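Local coordinates for protein pantothenate kinase (Coxiella burnetii, PDB 3TQC) that catalyses the ATP-dependent phosphorylation of (R)-pantothenate to (R)-4'-phosphopantothenate, the first step of coenzyme A biosynthesis, at residues 97-105 against 240-248; 224-235 against 298-307. All coordinates share one frame; numbering follows the deposited sequence.

Interaction 1 (97-105 against 240-248). With ADP (adenosine-5'-diphosphate), chain D.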
loop_
_atom_site.group_PDB
_atom_site.type_symbol
_atom_site.label_atom_id
_atom_site.label_comp_id
_atom_site.label_asym_id
_atom_site.label_seq_id
_atom_site.Cartn_x
_atom_site.Cartn_y
_atom_site.Cartn_z
ATOM N N ILE B 97 2.890 -4.709 -12.079
ATOM C CA ILE B 97 1.919 -5.169 -13.051
ATOM C C ILE B 97 1.424 -6.540 -12.641
ATOM O O ILE B 97 2.203 -7.496 -12.556
ATOM C CB ILE B 97 2.486 -5.234 -14.450
ATOM C CG1 ILE B 97 3.025 -3.879 -14.891
ATOM C CG2 ILE B 97 1.393 -5.661 -15.448
ATOM C CD1 ILE B 97 3.483 -3.915 -16.322
ATOM N N ALA B 98 0.130 -6.623 -12.357
ATOM C CA ALA B 98 -0.496 -7.843 -11.867
ATOM C C ALA B 98 -1.615 -8.247 -12.831
ATOM O O ALA B 98 -1.989 -7.483 -13.718
ATOM C CB ALA B 98 -1.046 -7.609 -10.479
ATOM N N GLY B 99 -2.146 -9.443 -12.649
ATOM C CA GLY B 99 -3.175 -9.972 -13.509
ATOM C C GLY B 99 -3.020 -11.478 -13.624
ATOM O O GLY B 99 -2.011 -12.035 -13.198
ATOM N N SER B 100 -4.048 -12.122 -14.190
ATOM C CA SER B 100 -4.085 -13.565 -14.366
ATOM C C SER B 100 -2.925 -14.060 -15.188
ATOM O O SER B 100 -2.331 -13.305 -15.956
ATOM C CB SER B 100 -5.364 -13.958 -15.099
ATOM O OG SER B 100 -5.322 -15.298 -15.561
ATOM N N VAL B 101 -2.637 -15.346 -15.056
ATOM C CA VAL B 101 -1.816 -16.030 -16.028
ATOM C C VAL B 101 -2.454 -15.806 -17.410
ATOM O O VAL B 101 -3.666 -15.921 -17.558
ATOM C CB VAL B 101 -1.744 -17.564 -15.740
ATOM C CG1 VAL B 101 -0.918 -18.302 -16.828
ATOM C CG2 VAL B 101 -1.197 -17.852 -14.322
ATOM N N ALA B 102 -1.630 -15.463 -18.397
ATOM C CA ALA B 102 -2.046 -15.324 -19.798
ATOM C C ALA B 102 -2.890 -14.090 -20.113
ATOM O O ALA B 102 -3.469 -14.001 -21.191
ATOM C CB ALA B 102 -2.759 -16.577 -20.271
ATOM N N VAL B 103 -2.970 -13.143 -19.191
ATOM C CA VAL B 103 -3.767 -11.950 -19.412
ATOM C C VAL B 103 -2.953 -10.912 -20.191
ATOM O O VAL B 103 -3.496 -9.998 -20.795
ATOM C CB VAL B 103 -4.280 -11.369 -18.081
ATOM C CG1 VAL B 103 -3.198 -10.589 -17.377
ATOM C CG2 VAL B 103 -5.499 -10.488 -18.319
ATOM N N GLY B 104 -1.637 -11.059 -20.171
ATOM C CA GLY B 104 -0.774 -10.205 -20.965
ATOM C C GLY B 104 0.129 -9.289 -20.177
ATOM O O GLY B 104 0.530 -8.243 -20.675
ATOM N N LYS B 105 0.486 -9.650 -18.956
ATOM C CA LYS B 105 1.300 -8.727 -18.171
ATOM C C LYS B 105 2.777 -8.681 -18.620
ATOM O O LYS B 105 3.400 -7.613 -18.627
ATOM C CB LYS B 105 1.081 -8.926 -16.671
ATOM C CG LYS B 105 1.584 -10.138 -16.088
ATOM C CD LYS B 105 0.883 -10.438 -14.756
ATOM C CE LYS B 105 1.075 -11.898 -14.456
ATOM N NZ LYS B 105 0.283 -12.705 -15.391
ATOM N N ILE B 240 -9.537 -15.050 -20.989
ATOM C CA ILE B 240 -8.164 -15.407 -20.625
ATOM C C ILE B 240 -7.927 -16.890 -20.920
ATOM O O ILE B 240 -6.896 -17.253 -21.476
ATOM C CB ILE B 240 -7.837 -15.119 -19.147
ATOM C CG1 ILE B 240 -8.171 -13.665 -18.775
ATOM C CG2 ILE B 240 -6.339 -15.349 -18.875
ATOM C CD1 ILE B 240 -8.212 -13.412 -17.304
ATOM N N GLN B 241 -8.904 -17.726 -20.564
ATOM C CA GLN B 241 -8.880 -19.148 -20.869
ATOM C C GLN B 241 -8.472 -19.358 -22.318
ATOM O O GLN B 241 -7.528 -20.093 -22.591
ATOM C CB GLN B 241 -10.256 -19.774 -20.605
ATOM C CG GLN B 241 -10.395 -21.238 -21.002
ATOM C CD GLN B 241 -11.734 -21.840 -20.587
ATOM O OE1 GLN B 241 -12.258 -21.560 -19.504
ATOM N NE2 GLN B 241 -12.294 -22.651 -21.452
ATOM N N LYS B 242 -9.164 -18.691 -23.239
ATOM C CA LYS B 242 -8.833 -18.811 -24.653
ATOM C C LYS B 242 -7.407 -18.345 -24.944
ATOM O O LYS B 242 -6.688 -18.990 -25.701
ATOM C CB LYS B 242 -9.822 -18.045 -25.531
ATOM C CG LYS B 242 -9.519 -18.197 -27.020
ATOM C CD LYS B 242 -10.735 -17.916 -27.899
ATOM C CE LYS B 242 -10.301 -17.490 -29.291
ATOM N NZ LYS B 242 -9.299 -18.430 -29.860
ATOM N N TRP B 243 -6.979 -17.242 -24.334
ATOM C CA TRP B 243 -5.629 -16.768 -24.592
ATOM C C TRP B 243 -4.635 -17.773 -24.069
ATOM O O TRP B 243 -3.589 -18.021 -24.669
ATOM C CB TRP B 243 -5.366 -15.436 -23.921
ATOM C CG TRP B 243 -6.201 -14.317 -24.429
ATOM C CD1 TRP B 243 -6.805 -14.228 -25.643
ATOM C CD2 TRP B 243 -6.493 -13.094 -23.739
ATOM N NE1 TRP B 243 -7.469 -13.037 -25.744
ATOM C CE2 TRP B 243 -7.294 -12.324 -24.587
ATOM C CE3 TRP B 243 -6.166 -12.592 -22.472
ATOM C CZ2 TRP B 243 -7.774 -11.069 -24.222
ATOM C CZ3 TRP B 243 -6.645 -11.352 -22.102
ATOM C CH2 TRP B 243 -7.443 -10.598 -22.978
ATOM N N TYR B 244 -4.961 -18.341 -22.920
ATOM C CA TYR B 244 -4.121 -19.355 -22.328
ATOM C C TYR B 244 -4.056 -20.577 -23.240
ATOM O O TYR B 244 -2.971 -21.037 -23.576
ATOM C CB TYR B 244 -4.626 -19.741 -20.942
ATOM C CG TYR B 244 -3.778 -20.812 -20.356
ATOM C CD1 TYR B 244 -2.623 -20.500 -19.661
ATOM C CD2 TYR B 244 -4.108 -22.149 -20.521
ATOM C CE1 TYR B 244 -1.823 -21.492 -19.142
ATOM C CE2 TYR B 244 -3.318 -23.137 -20.004
ATOM C CZ TYR B 244 -2.172 -22.807 -19.320
ATOM O OH TYR B 244 -1.375 -23.799 -18.805
ATOM N N ILE B 245 -5.212 -21.088 -23.654
ATOM C CA ILE B 245 -5.236 -22.291 -24.471
ATOM C C ILE B 245 -4.512 -22.063 -25.788
ATOM O O ILE B 245 -3.766 -22.919 -26.236
ATOM C CB ILE B 245 -6.672 -22.831 -24.697
ATOM C CG1 ILE B 245 -7.244 -23.369 -23.380
ATOM C CG2 ILE B 245 -6.681 -23.946 -25.736
ATOM C CD1 ILE B 245 -8.750 -23.548 -23.400
ATOM N N ASP B 246 -4.701 -20.909 -26.405
ATOM C CA ASP B 246 -3.973 -20.603 -27.629
ATOM C C ASP B 246 -2.470 -20.527 -27.391
ATOM O O ASP B 246 -1.696 -21.060 -28.170
ATOM C CB ASP B 246 -4.472 -19.304 -28.260
ATOM C CG ASP B 246 -5.844 -19.455 -28.890
ATOM O OD1 ASP B 246 -6.357 -20.596 -28.954
ATOM O OD2 ASP B 246 -6.407 -18.422 -29.329
ATOM N N ARG B 247 -2.050 -19.892 -26.312
ATOM C CA ARG B 247 -0.616 -19.788 -26.031
ATOM C C ARG B 247 0.043 -21.175 -25.897
ATOM O O ARG B 247 1.121 -21.404 -26.450
ATOM C CB ARG B 247 -0.354 -18.949 -24.788
ATOM C CG ARG B 247 1.103 -18.520 -24.643
ATOM C CD ARG B 247 1.286 -17.653 -23.438
ATOM N NE ARG B 247 1.022 -18.360 -22.181
ATOM C CZ ARG B 247 1.062 -17.791 -20.978
ATOM N NH1 ARG B 247 1.344 -16.498 -20.851
ATOM N NH2 ARG B 247 0.820 -18.511 -19.893
ATOM N N VAL B 248 -0.618 -22.093 -25.189
ATOM C CA VAL B 248 -0.126 -23.469 -25.066
ATOM C C VAL B 248 -0.166 -24.183 -26.410
ATOM O O VAL B 248 0.804 -24.824 -26.794
ATOM C CB VAL B 248 -0.892 -24.287 -23.993
ATOM C CG1 VAL B 248 -2.374 -24.214 -24.219
ATOM C CG2 VAL B 248 -0.440 -25.752 -23.989
HETATM P PB ADP D . 1.209 -13.135 -18.970
HETATM O O1B ADP D . 2.571 -12.517 -18.981
HETATM O O2B ADP D . 0.221 -12.388 -18.112
HETATM O O3B ADP D . 1.181 -14.627 -18.723
HETATM P PA ADP D . 1.516 -12.728 -21.759
HETATM O O1A ADP D . 2.013 -11.308 -21.631
HETATM O O2A ADP D . 2.462 -13.864 -21.990
HETATM O O3A ADP D . 0.628 -13.067 -20.465
HETATM O "O5'" ADP D . 0.443 -12.779 -22.923
HETATM C "C5'" ADP D . -0.515 -13.822 -22.991
HETATM C "C4'" ADP D . -0.836 -14.117 -24.449
HETATM O "O4'" ADP D . -1.595 -13.052 -25.012
HETATM C "C3'" ADP D . 0.413 -14.226 -25.298
HETATM O "O3'" ADP D . 0.193 -15.231 -26.289
HETATM C "C2'" ADP D . 0.589 -12.866 -25.926
HETATM O "O2'" ADP D . 1.167 -12.961 -27.217
HETATM C "C1'" ADP D . -0.834 -12.356 -26.006
HETATM N N9 ADP D . -0.974 -10.907 -25.756
HETATM C C8 ADP D . -0.695 -10.286 -24.601
HETATM N N7 ADP D . -0.959 -8.963 -24.692
HETATM C C5 ADP D . -1.415 -8.744 -25.929
HETATM C C6 ADP D . -1.876 -7.559 -26.646
HETATM N N6 ADP D . -1.866 -6.362 -26.009
HETATM N N1 ADP D . -2.281 -7.731 -27.917
HETATM C C2 ADP D . -2.272 -8.934 -28.532
HETATM N N3 ADP D . -1.861 -10.064 -27.917
HETATM C C4 ADP D . -1.432 -10.018 -26.632
#
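Ala-102 presses its methyl group against helix 240-248, with CB 3.7 Å from Tyr-244 CA, a closeness that its single small side-chain carbon permits. It is the third residue of a type II turn from Ser-100 to Val-103, with a positive phi of 73°. Its amide N donates to ADP O3B at 3.0 Å. Its carbonyl O faces the opposing helix instead, lying near the plane of the Trp-243 ring, 3.3 Å from the edge atom CE3.

Arg-247 carries the helix across to the nucleotide. From CB through CG to CD its aliphatic chain runs beside the ribose, CG being 3.8 Å from ADP O3'. A bend at chi3 (65°) then turns the guanidinium toward the diphosphate. CZ comes near both ADP O3B and Ala-102 CB, the methyl over one face of the flat group and O3B at its edge, in the plane. NH1 binds O3B at 2.8 Å and reaches O2A through a weaker bond, whereas NH2 passes Val-101 CG1 at 3.5 Å. A long side chain with a planar cation thus bridges both phosphates while resting on apolar neighbours.

Ile-240 suits its place because its two branches reach different parts of the turn: CG2 meets Val-101 O and Ser-100 OG, CD1 meets Ser-100 CB and Val-103 CG2. Residues 99-106 fit a Walker A phosphate loop, and ADP is bound there. Gly-99 and Gly-104 have backbone angles that call for glycine, and Lys-105 NZ holds ADP O2B at 2.7 Å while also bonding Ser-100 O. Strand 93-99, which lies between strands 199-203 and 229-234 in the sheet, leads into the loop, helix 105-116 leads out, and helix 237-253 flanks it, packing on helix 271-294.

Interaction 2 (224-235 against 298-307). With ADP (adenosine-5'-diphosphate), chain D.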
loop_
_atom_site.group_PDB
_atom_site.type_symbol
_atom_site.label_atom_id
_atom_site.label_comp_id
_atom_site.label_asym_id
_atom_site.label_seq_id
_atom_site.Cartn_x
_atom_site.Cartn_y
_atom_site.Cartn_z
ATOM N N SER B 224 3.650 -4.855 -2.207
ATOM C CA SER B 224 3.148 -3.506 -2.449
ATOM C C SER B 224 3.822 -2.419 -1.596
ATOM O O SER B 224 3.827 -1.237 -1.971
ATOM C CB SER B 224 1.633 -3.459 -2.243
ATOM O OG SER B 224 1.307 -3.599 -0.877
ATOM N N ASP B 225 4.426 -2.801 -0.478
ATOM C CA ASP B 225 5.155 -1.820 0.313
ATOM C C ASP B 225 6.473 -1.402 -0.340
ATOM O O ASP B 225 7.089 -0.421 0.087
ATOM C CB ASP B 225 5.375 -2.326 1.732
ATOM C CG ASP B 225 4.060 -2.558 2.476
ATOM O OD1 ASP B 225 3.874 -3.640 3.050
ATOM O OD2 ASP B 225 3.205 -1.661 2.478
ATOM N N PHE B 226 6.870 -2.099 -1.406
ATOM C CA PHE B 226 8.083 -1.764 -2.139
ATOM C C PHE B 226 7.841 -1.215 -3.520
ATOM O O PHE B 226 8.799 -0.948 -4.272
ATOM C CB PHE B 226 8.988 -2.971 -2.217
ATOM C CG PHE B 226 9.504 -3.378 -0.906
ATOM C CD1 PHE B 226 8.989 -4.474 -0.257
ATOM C CD2 PHE B 226 10.475 -2.621 -0.282
ATOM C CE1 PHE B 226 9.462 -4.838 0.984
ATOM C CE2 PHE B 226 10.944 -2.964 0.951
ATOM C CZ PHE B 226 10.440 -4.085 1.590
ATOM N N PHE B 227 6.590 -0.994 -3.873
ATOM C CA PHE B 227 6.322 -0.320 -5.126
ATOM C C PHE B 227 5.468 0.913 -4.953
ATOM O O PHE B 227 4.846 1.127 -3.915
ATOM C CB PHE B 227 5.811 -1.293 -6.222
ATOM C CG PHE B 227 4.477 -1.935 -5.963
ATOM C CD1 PHE B 227 3.335 -1.179 -5.730
ATOM C CD2 PHE B 227 4.344 -3.308 -6.053
ATOM C CE1 PHE B 227 2.070 -1.794 -5.559
ATOM C CE2 PHE B 227 3.099 -3.935 -5.864
ATOM C CZ PHE B 227 1.963 -3.173 -5.624
ATOM N N ASP B 228 5.466 1.732 -5.994
ATOM C CA ASP B 228 4.875 3.054 -5.949
ATOM C C ASP B 228 3.530 3.152 -6.667
ATOM O O ASP B 228 2.704 4.008 -6.362
ATOM C CB ASP B 228 5.876 4.009 -6.588
ATOM C CG ASP B 228 7.184 4.018 -5.851
ATOM O OD1 ASP B 228 7.238 4.743 -4.839
ATOM O OD2 ASP B 228 8.129 3.295 -6.252
ATOM N N PHE B 229 3.323 2.266 -7.626
ATOM C CA PHE B 229 2.183 2.329 -8.511
ATOM C C PHE B 229 1.950 0.927 -9.021
ATOM O O PHE B 229 2.903 0.194 -9.258
ATOM C CB PHE B 229 2.527 3.244 -9.668
ATOM C CG PHE B 229 1.361 3.626 -10.517
ATOM C CD1 PHE B 229 0.757 4.859 -10.367
ATOM C CD2 PHE B 229 0.894 2.771 -11.500
ATOM C CE1 PHE B 229 -0.332 5.222 -11.176
ATOM C CE2 PHE B 229 -0.181 3.119 -12.299
ATOM C CZ PHE B 229 -0.793 4.336 -12.141
ATOM N N SER B 230 0.701 0.543 -9.208
ATOM C CA SER B 230 0.419 -0.773 -9.767
ATOM C C SER B 230 -0.666 -0.715 -10.804
ATOM O O SER B 230 -1.620 0.054 -10.673
ATOM C CB SER B 230 0.011 -1.744 -8.670
ATOM O OG SER B 230 -1.067 -1.207 -7.951
ATOM N N LEU B 231 -0.490 -1.536 -11.837
ATOM C CA LEU B 231 -1.471 -1.755 -12.886
ATOM C C LEU B 231 -1.998 -3.148 -12.683
ATOM O O LEU B 231 -1.233 -4.056 -12.378
ATOM C CB LEU B 231 -0.829 -1.732 -14.271
ATOM C CG LEU B 231 -0.332 -0.450 -14.932
ATOM C CD1 LEU B 231 0.954 0.046 -14.289
ATOM C CD2 LEU B 231 -0.110 -0.728 -16.410
ATOM N N PHE B 232 -3.289 -3.337 -12.876
ATOM C CA PHE B 232 -3.843 -4.675 -12.922
ATOM C C PHE B 232 -4.414 -4.844 -14.326
ATOM O O PHE B 232 -5.183 -4.008 -14.769
ATOM C CB PHE B 232 -4.905 -4.873 -11.852
ATOM C CG PHE B 232 -5.445 -6.283 -11.765
ATOM C CD1 PHE B 232 -5.015 -7.144 -10.773
ATOM C CD2 PHE B 232 -6.410 -6.725 -12.655
ATOM C CE1 PHE B 232 -5.521 -8.421 -10.679
ATOM C CE2 PHE B 232 -6.921 -7.993 -12.569
ATOM C CZ PHE B 232 -6.465 -8.852 -11.576
ATOM N N VAL B 233 -3.991 -5.894 -15.029
ATOM C CA VAL B 233 -4.546 -6.206 -16.347
ATOM C C VAL B 233 -5.675 -7.236 -16.155
ATOM O O VAL B 233 -5.461 -8.287 -15.549
ATOM C CB VAL B 233 -3.464 -6.730 -17.296
ATOM C CG1 VAL B 233 -4.064 -7.032 -18.676
ATOM C CG2 VAL B 233 -2.302 -5.704 -17.374
ATOM N N ASP B 234 -6.863 -6.913 -16.658
ATOM C CA ASP B 234 -8.097 -7.641 -16.343
ATOM C C ASP B 234 -8.788 -8.048 -17.630
ATOM O O ASP B 234 -8.702 -7.363 -18.647
ATOM C CB ASP B 234 -9.036 -6.738 -15.516
ATOM C CG ASP B 234 -10.260 -7.482 -14.941
ATOM O OD1 ASP B 234 -10.136 -8.612 -14.405
ATOM O OD2 ASP B 234 -11.368 -6.903 -14.992
ATOM N N ALA B 235 -9.492 -9.157 -17.577
ATOM C CA ALA B 235 -10.326 -9.576 -18.682
ATOM C C ALA B 235 -11.225 -10.673 -18.159
ATOM O O ALA B 235 -10.969 -11.228 -17.082
ATOM C CB ALA B 235 -9.484 -10.069 -19.857
ATOM N N LYS B 298 -7.545 -7.256 -6.981
ATOM C CA LYS B 298 -7.595 -6.370 -8.148
ATOM C C LYS B 298 -7.761 -4.897 -7.745
ATOM O O LYS B 298 -7.119 -3.985 -8.308
ATOM C CB LYS B 298 -8.748 -6.786 -9.081
ATOM C CG LYS B 298 -8.871 -5.940 -10.337
ATOM C CD LYS B 298 -10.088 -6.290 -11.205
ATOM C CE LYS B 298 -11.390 -5.878 -10.533
ATOM N NZ LYS B 298 -12.427 -5.593 -11.526
ATOM N N ASN B 299 -8.633 -4.664 -6.773
ATOM C CA ASN B 299 -8.984 -3.306 -6.407
ATOM C C ASN B 299 -7.896 -2.625 -5.594
ATOM O O ASN B 299 -8.056 -1.479 -5.194
ATOM C CB ASN B 299 -10.342 -3.278 -5.705
ATOM C CG ASN B 299 -11.487 -3.641 -6.652
ATOM O OD1 ASN B 299 -11.347 -3.546 -7.877
ATOM N ND2 ASN B 299 -12.617 -4.062 -6.095
ATOM N N ARG B 300 -6.780 -3.306 -5.357
ATOM C CA ARG B 300 -5.642 -2.639 -4.722
ATOM C C ARG B 300 -4.809 -1.847 -5.732
ATOM O O ARG B 300 -3.996 -1.058 -5.340
ATOM C CB ARG B 300 -4.741 -3.630 -3.991
ATOM C CG ARG B 300 -5.402 -4.373 -2.864
ATOM C CD ARG B 300 -4.352 -5.041 -1.996
ATOM N NE ARG B 300 -3.457 -4.044 -1.407
ATOM C CZ ARG B 300 -2.143 -4.180 -1.251
ATOM N NH1 ARG B 300 -1.518 -5.293 -1.622
ATOM N NH2 ARG B 300 -1.446 -3.169 -0.722
ATOM N N ALA B 301 -5.016 -2.094 -7.020
ATOM C CA ALA B 301 -4.264 -1.469 -8.090
ATOM C C ALA B 301 -4.645 -0.028 -8.256
ATOM O O ALA B 301 -5.796 0.344 -8.038
ATOM C CB ALA B 301 -4.508 -2.202 -9.402
ATOM N N GLN B 302 -3.673 0.784 -8.643
ATOM C CA GLN B 302 -3.914 2.195 -8.952
ATOM C C GLN B 302 -4.598 2.321 -10.320
ATOM O O GLN B 302 -5.404 3.206 -10.541
ATOM C CB GLN B 302 -2.607 2.983 -8.977
ATOM C CG GLN B 302 -2.134 3.487 -7.652
ATOM C CD GLN B 302 -1.575 2.393 -6.799
ATOM O OE1 GLN B 302 -0.732 1.613 -7.244
ATOM N NE2 GLN B 302 -2.061 2.305 -5.563
ATOM N N LEU B 303 -4.246 1.428 -11.227
ATOM C CA LEU B 303 -4.723 1.493 -12.589
ATOM C C LEU B 303 -5.171 0.105 -13.020
ATOM O O LEU B 303 -4.459 -0.877 -12.825
ATOM C CB LEU B 303 -3.592 1.992 -13.483
ATOM C CG LEU B 303 -3.900 2.380 -14.921
ATOM C CD1 LEU B 303 -2.905 3.442 -15.365
ATOM C CD2 LEU B 303 -3.823 1.178 -15.825
ATOM N N ILE B 304 -6.364 0.010 -13.574
ATOM C CA ILE B 304 -6.815 -1.257 -14.109
ATOM C C ILE B 304 -7.020 -1.093 -15.591
ATOM O O ILE B 304 -7.720 -0.192 -16.024
ATOM C CB ILE B 304 -8.090 -1.740 -13.422
ATOM C CG1 ILE B 304 -7.823 -1.933 -11.923
ATOM C CG2 ILE B 304 -8.578 -3.043 -14.046
ATOM C CD1 ILE B 304 -9.075 -1.984 -11.099
ATOM N N LEU B 305 -6.357 -1.944 -16.361
ATOM C CA LEU B 305 -6.533 -1.985 -17.796
ATOM C C LEU B 305 -7.441 -3.153 -18.050
ATOM O O LEU B 305 -7.141 -4.274 -17.648
ATOM C CB LEU B 305 -5.215 -2.224 -18.510
ATOM C CG LEU B 305 -4.118 -1.197 -18.342
ATOM C CD1 LEU B 305 -2.844 -1.716 -19.024
ATOM C CD2 LEU B 305 -4.556 0.109 -18.936
ATOM N N GLU B 306 -8.564 -2.884 -18.690
ATOM C CA GLU B 306 -9.560 -3.898 -18.955
ATOM C C GLU B 306 -9.528 -4.222 -20.454
ATOM O O GLU B 306 -9.745 -3.356 -21.290
ATOM C CB GLU B 306 -10.943 -3.400 -18.501
ATOM C CG GLU B 306 -12.038 -4.448 -18.559
ATOM C CD GLU B 306 -13.395 -3.925 -18.102
ATOM O OE1 GLU B 306 -13.532 -3.522 -16.925
ATOM O OE2 GLU B 306 -14.330 -3.922 -18.923
ATOM N N LYS B 307 -9.239 -5.479 -20.771
ATOM C CA LYS B 307 -9.072 -5.930 -22.142
ATOM C C LYS B 307 -10.335 -6.570 -22.691
ATOM O O LYS B 307 -11.018 -7.296 -21.984
ATOM C CB LYS B 307 -7.906 -6.929 -22.220
ATOM C CG LYS B 307 -6.546 -6.264 -22.097
ATOM C CD LYS B 307 -5.435 -7.254 -21.855
ATOM C CE LYS B 307 -4.963 -7.934 -23.097
ATOM N NZ LYS B 307 -3.710 -8.690 -22.829
HETATM P PB ADP D . 1.209 -13.135 -18.970
HETATM O O1B ADP D . 2.571 -12.517 -18.981
HETATM O O2B ADP D . 0.221 -12.388 -18.112
HETATM O O3B ADP D . 1.181 -14.627 -18.723
HETATM P PA ADP D . 1.516 -12.728 -21.759
HETATM O O1A ADP D . 2.013 -11.308 -21.631
HETATM O O2A ADP D . 2.462 -13.864 -21.990
HETATM O O3A ADP D . 0.628 -13.067 -20.465
HETATM O "O5'" ADP D . 0.443 -12.779 -22.923
HETATM C "C5'" ADP D . -0.515 -13.822 -22.991
HETATM C "C4'" ADP D . -0.836 -14.117 -24.449
HETATM O "O4'" ADP D . -1.595 -13.052 -25.012
HETATM C "C3'" ADP D . 0.413 -14.226 -25.298
HETATM O "O3'" ADP D . 0.193 -15.231 -26.289
HETATM C "C2'" ADP D . 0.589 -12.866 -25.926
HETATM O "O2'" ADP D . 1.167 -12.961 -27.217
HETATM C "C1'" ADP D . -0.834 -12.356 -26.006
HETATM N N9 ADP D . -0.974 -10.907 -25.756
HETATM C C8 ADP D . -0.695 -10.286 -24.601
HETATM N N7 ADP D . -0.959 -8.963 -24.692
HETATM C C5 ADP D . -1.415 -8.744 -25.929
HETATM C C6 ADP D . -1.876 -7.559 -26.646
HETATM N N6 ADP D . -1.866 -6.362 -26.009
HETATM N N1 ADP D . -2.281 -7.731 -27.917
HETATM C C2 ADP D . -2.272 -8.934 -28.532
HETATM N N3 ADP D . -1.861 -10.064 -27.917
HETATM C C4 ADP D . -1.432 -10.018 -26.632
HETATM O O HOH W 1 1.171 -6.781 -2.070
#
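Gln-302 OE1 is gripped twice by Ser-230: OG donates to it at 2.9 Å, from above the amide carbonyl plane, and the backbone N at 2.7 Å through a weak, bent bond. A chain bent at chi2 (74°) folds the amide back to Ser-230, and Gln-302 CB lies over the centre of the Phe-229 ring in a CH-pi contact, 3.9 Å from its centroid.

Beyond it, strands 229-234 and 303-307 run parallel: Phe-232 N donates to Leu-303 O at 2.7 Å, then Leu-305 N to Phe-232 O, Asp-234 N to Leu-305 O and Lys-307 N to Asp-234 O. Leu-231, Leu-303, Val-233 and Leu-305 share one face; the leucines pack on Leu-62 of helix 52-84, as branched apolar chains suit a sheet–helix interior. On the other face, Lys-298 crosses Phe-232 at about a right angle and sets CG of its apolar stem over the ring, 3.6 Å from the centroid. Its NZ continues toward Asp-234 OD2 in a long salt bridge of 3.9 Å.

Arg-300 NH2 donates to Ser-224 OG at 2.8 Å, nearly in the guanidinium plane; its NE also pairs with Asp-225 of the second subunit.

Backbone bonds thus set the register, one face is apolar, and the other mixes Phe-232 and Ile-304 with charges: Lys-298 may partly offset the like charges of Asp-234 OD2 and Glu-306 OE1, 4.5 Å apart.

In the fold
Both contacts belong to one central sheet, in which strands 93-99 and 229-234 are neighbours: Val-233 N lies 2.9 Å from Ala-98 O, a probable hydrogen bond. Their centres are about 16 Å apart, yet they converge on ADP. Interaction 1 supplies much of the diphosphate grip, with Ser-106 and Thr-107 adding to it, while interaction 2 delivers Lys-307, whose NZ is 3.3 Å from ADP N7, at the adenine. The same NZ probably bonds Val-103 O of the phosphate loop, although the modelled length is doubtfully short, and it makes a cation-pi contact with Trp-243. Strand 229-234 also precedes helix 237-253 in sequence, and Ile-240 CD1 packs 3.5 Å from Ala-235 O, tying helix to strand.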